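Long-range contact in microtubule-associated protein 1A/1B, light chain 3, putative (Trypanosoma brucei, PDB 3H9D), which probably acts in an autophagy-like pathway as a ubiquitin-like modifier that is joined to membrane phospholipid: residues D30-C36 with C50-S56. Residues are numbered along the deposited sequence; the frame is centred on the assembly and turned at random.
Sequences DRLPIIC and CKFLVPS
Arg31 reaches across to the neighbouring strand and gives its NH1 to the backbone O of Leu53, 3.0 Å away and nearly in the guanidinium plane. The ring of Pro55 lies beside the arginine, with CG over the rim of one guanidinium face. With chi1 at -46° CG sits beside the arginine's own backbone N, and a bend at chi2 carries the chain along Leu53, where CD touches CB. Beneath these side chains runs an antiparallel ladder: Leu32 and Val54 exchange two bonds, the N of Val54 meeting the O of Leu32 at 2.9 Å, and Ile34 and Phe52 exchange two more. Cys36 N to Cys50 O and Ser56 N to Asp30 O extend it at its two ends.

On the face of Leu32, Ile34, Phe52 and Val54, Ile34 sets CD1 against Val54 CG2 (4.0 Å) and CG2 near Phe52 CB, while Cys36 CB meets Phe52 CE1 at 3.8 Å. Phe63 of helix 60-71 packs on this cluster and meets the Phe52 ring edge-to-face. On the opposite face, Ile35 CD1 touches Lys51 CG at 3.8 Å, and the lysine's amine goes on to a salt bridge with Asp20 of helix 14-27.

This is the N-terminal beta-hairpin of the ubiquitin-like fold. Arg31 spans the edge strand 51-55 to reach a carbonyl turned away from its own strand, adding a side-chain tie to the backbone ladder.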
ATOM      1  N   ASP A  30     -16.356   3.772 -22.384  1.00 47.62           N
ATOM      2  CA  ASP A  30     -16.972   2.449 -22.478  1.00 46.26           C
ATOM      3  C   ASP A  30     -16.250   1.369 -21.656  1.00 44.71           C
ATOM      4  O   ASP A  30     -16.689   0.213 -21.618  1.00 44.96           O
ATOM      5  CB  ASP A  30     -17.132   2.020 -23.953  1.00 46.83           C
ATOM      6  CG  ASP A  30     -15.818   2.076 -24.754  1.00 46.77           C
ATOM      7  OD1 ASP A  30     -15.647   1.223 -25.650  1.00 46.02           O
ATOM      8  OD2 ASP A  30     -14.967   2.968 -24.518  1.00 46.78           O
ATOM      9  N   ARG A  31     -15.161   1.752 -20.982  1.00 42.89           N
ATOM     10  CA  ARG A  31     -14.282   0.791 -20.290  1.00 39.68           C
ATOM     11  C   ARG A  31     -14.175   0.985 -18.776  1.00 37.89           C
ATOM     12  O   ARG A  31     -14.551   2.033 -18.228  1.00 37.57           O
ATOM     13  CB  ARG A  31     -12.883   0.768 -20.917  1.00 39.38           C
ATOM     14  CG  ARG A  31     -12.903   0.704 -22.423  1.00 37.35           C
ATOM     15  CD  ARG A  31     -11.829  -0.180 -22.982  1.00 39.47           C
ATOM     16  NE  ARG A  31     -12.174  -0.544 -24.350  1.00 38.98           N
ATOM     17  CZ  ARG A  31     -11.810  -1.667 -24.956  1.00 39.68           C
ATOM     18  NH1 ARG A  31     -11.081  -2.573 -24.319  1.00 40.92           N
ATOM     19  NH2 ARG A  31     -12.200  -1.892 -26.203  1.00 36.57           N
ATOM     20  N   LEU A  32     -13.661  -0.050 -18.113  1.00 35.45           N
ATOM     21  CA  LEU A  32     -13.510  -0.054 -16.663  1.00 32.01           C
ATOM     22  C   LEU A  32     -12.060  -0.349 -16.308  1.00 30.01           C
ATOM     23  O   LEU A  32     -11.488  -1.317 -16.810  1.00 30.22           O
ATOM     24  CB  LEU A  32     -14.444  -1.089 -16.027  1.00 31.05           C
ATOM     25  CG  LEU A  32     -15.935  -0.926 -16.301  1.00 28.83           C
ATOM     26  CD1 LEU A  32     -16.653  -2.204 -15.941  1.00 24.77           C
ATOM     27  CD2 LEU A  32     -16.496   0.263 -15.528  1.00 25.61           C
ATOM     28  N   PRO A  33     -11.453   0.495 -15.454  1.00 28.95           N
ATOM     29  CA  PRO A  33     -10.035   0.322 -15.124  1.00 26.60           C
ATOM     30  C   PRO A  33      -9.818  -0.745 -14.053  1.00 25.48           C
ATOM     31  O   PRO A  33     -10.293  -0.615 -12.921  1.00 25.24           O
ATOM     32  CB  PRO A  33      -9.620   1.710 -14.642  1.00 25.70           C
ATOM     33  CG  PRO A  33     -10.858   2.311 -14.092  1.00 26.27           C
ATOM     34  CD  PRO A  33     -12.041   1.665 -14.773  1.00 27.95           C
ATOM     35  N   ILE A  34      -9.112  -1.799 -14.435  1.00 23.28           N
ATOM     36  CA  ILE A  34      -8.937  -2.973 -13.596  1.00 23.15           C
ATOM     37  C   ILE A  34      -7.451  -3.224 -13.312  1.00 21.99           C
ATOM     38  O   ILE A  34      -6.613  -3.162 -14.219  1.00 19.59           O
ATOM     39  CB  ILE A  34      -9.641  -4.227 -14.249  1.00 23.42           C
ATOM     40  CG1 ILE A  34     -11.090  -4.352 -13.769  1.00 22.18           C
ATOM     41  CG2 ILE A  34      -8.914  -5.527 -13.952  1.00 22.53           C
ATOM     42  CD1 ILE A  34     -12.069  -3.430 -14.471  1.00 16.68           C
ATOM     43  N   ILE A  35      -7.132  -3.474 -12.043  1.00 22.30           N
ATOM     44  CA  ILE A  35      -5.792  -3.966 -11.655  1.00 21.65           C
ATOM     45  C   ILE A  35      -5.900  -5.469 -11.370  1.00 21.80           C
ATOM     46  O   ILE A  35      -6.741  -5.896 -10.589  1.00 21.43           O
ATOM     47  CB  ILE A  35      -5.198  -3.202 -10.416  1.00 21.16           C
ATOM     48  CG1 ILE A  35      -5.131  -1.691 -10.660  1.00 18.61           C
ATOM     49  CG2 ILE A  35      -3.802  -3.750 -10.007  1.00 18.07           C
ATOM     50  CD1 ILE A  35      -4.218  -1.279 -11.794  1.00 20.83           C
ATOM     51  N   CYS A  36      -5.044  -6.264 -12.000  1.00 22.51           N
ATOM     52  CA  CYS A  36      -5.157  -7.717 -11.917  1.00 23.22           C
ATOM     53  C   CYS A  36      -3.839  -8.355 -11.508  1.00 23.29           C
ATOM     54  O   CYS A  36      -2.886  -8.400 -12.301  1.00 24.02           O
ATOM     55  CB  CYS A  36      -5.633  -8.277 -13.263  1.00 24.78           C
ATOM     56  SG  CYS A  36      -6.675  -9.730 -13.129  1.00 27.10           S
ATOM     57  N   CYS A  50      -0.461  -5.202 -15.470  1.00 32.30           N
ATOM     58  CA  CYS A  50      -1.568  -5.725 -14.698  1.00 31.80           C
ATOM     59  C   CYS A  50      -2.804  -4.838 -14.795  1.00 30.43           C
ATOM     60  O   CYS A  50      -3.773  -5.049 -14.090  1.00 31.06           O
ATOM     61  CB  CYS A  50      -1.131  -5.849 -13.243  1.00 32.27           C
ATOM     62  SG  CYS A  50      -0.885  -4.252 -12.458  1.00 36.09           S
ATOM     63  N   LYS A  51      -2.762  -3.840 -15.667  1.00 29.69           N
ATOM     64  CA  LYS A  51      -3.865  -2.907 -15.821  1.00 28.62           C
ATOM     65  C   LYS A  51      -4.703  -3.262 -17.051  1.00 28.73           C
ATOM     66  O   LYS A  51      -4.187  -3.397 -18.164  1.00 28.07           O
ATOM     67  CB  LYS A  51      -3.333  -1.484 -15.924  1.00 28.14           C
ATOM     68  CG  LYS A  51      -4.295  -0.397 -15.473  1.00 29.73           C
ATOM     69  CD  LYS A  51      -3.700   0.986 -15.686  1.00 28.84           C
ATOM     70  CE  LYS A  51      -2.227   1.021 -15.331  1.00 30.59           C
ATOM     71  NZ  LYS A  51      -1.555   2.215 -15.923  1.00 34.16           N
ATOM     72  N   PHE A  52      -5.999  -3.428 -16.831  1.00 29.10           N
ATOM     73  CA  PHE A  52      -6.929  -3.759 -17.902  1.00 28.70           C
ATOM     74  C   PHE A  52      -7.967  -2.686 -18.046  1.00 29.21           C
ATOM     75  O   PHE A  52      -8.503  -2.190 -17.066  1.00 28.85           O
ATOM     76  CB  PHE A  52      -7.594  -5.112 -17.661  1.00 27.81           C
ATOM     77  CG  PHE A  52      -6.663  -6.265 -17.834  1.00 26.42           C
ATOM     78  CD1 PHE A  52      -5.861  -6.694 -16.768  1.00 24.27           C
ATOM     79  CD2 PHE A  52      -6.557  -6.904 -19.069  1.00 20.17           C
ATOM     80  CE1 PHE A  52      -4.972  -7.750 -16.924  1.00 24.16           C
ATOM     81  CE2 PHE A  52      -5.677  -7.969 -19.244  1.00 22.29           C
ATOM     82  CZ  PHE A  52      -4.878  -8.397 -18.171  1.00 27.65           C
ATOM     83  N   LEU A  53      -8.214  -2.310 -19.290  1.00 31.06           N
ATOM     84  CA  LEU A  53      -9.280  -1.397 -19.628  1.00 30.54           C
ATOM     85  C   LEU A  53     -10.344  -2.304 -20.225  1.00 30.35           C
ATOM     86  O   LEU A  53     -10.270  -2.677 -21.391  1.00 30.41           O
ATOM     87  CB  LEU A  53      -8.768  -0.352 -20.622  1.00 30.97           C
ATOM     88  CG  LEU A  53      -7.919   0.822 -20.092  1.00 33.36           C
ATOM     89  CD1 LEU A  53      -6.742   0.434 -19.167  1.00 28.78           C
ATOM     90  CD2 LEU A  53      -7.416   1.646 -21.250  1.00 31.29           C
ATOM     91  N   VAL A  54     -11.311  -2.675 -19.387  1.00 30.04           N
ATOM     92  CA  VAL A  54     -12.226  -3.788 -19.646  1.00 28.82           C
ATOM     93  C   VAL A  54     -13.573  -3.275 -20.153  1.00 29.38           C
ATOM     94  O   VAL A  54     -14.204  -2.444 -19.487  1.00 28.78           O
ATOM     95  CB  VAL A  54     -12.427  -4.661 -18.348  1.00 28.43           C
ATOM     96  CG1 VAL A  54     -13.443  -5.795 -18.563  1.00 25.82           C
ATOM     97  CG2 VAL A  54     -11.099  -5.218 -17.859  1.00 25.06           C
ATOM     98  N   PRO A  55     -14.018  -3.769 -21.333  1.00 29.75           N
ATOM     99  CA  PRO A  55     -15.344  -3.424 -21.858  1.00 30.77           C
ATOM    100  C   PRO A  55     -16.402  -3.641 -20.782  1.00 32.22           C
ATOM    101  O   PRO A  55     -16.497  -4.733 -20.222  1.00 33.01           O
ATOM    102  CB  PRO A  55     -15.538  -4.418 -23.005  1.00 29.92           C
ATOM    103  CG  PRO A  55     -14.164  -4.750 -23.462  1.00 29.34           C
ATOM    104  CD  PRO A  55     -13.286  -4.682 -22.232  1.00 29.56           C
ATOM    105  N   SER A  56     -17.174  -2.602 -20.488  1.00 34.75           N
ATOM    106  CA  SER A  56     -18.129  -2.621 -19.373  1.00 37.17           C
ATOM    107  C   SER A  56     -19.318  -3.568 -19.576  1.00 38.51           C
ATOM    108  O   SER A  56     -20.185  -3.681 -18.704  1.00 39.22           O
ATOM    109  CB  SER A  56     -18.631  -1.204 -19.112  1.00 37.49           C
ATOM    110  OG  SER A  56     -19.241  -1.109 -17.835  1.00 41.49           O
TER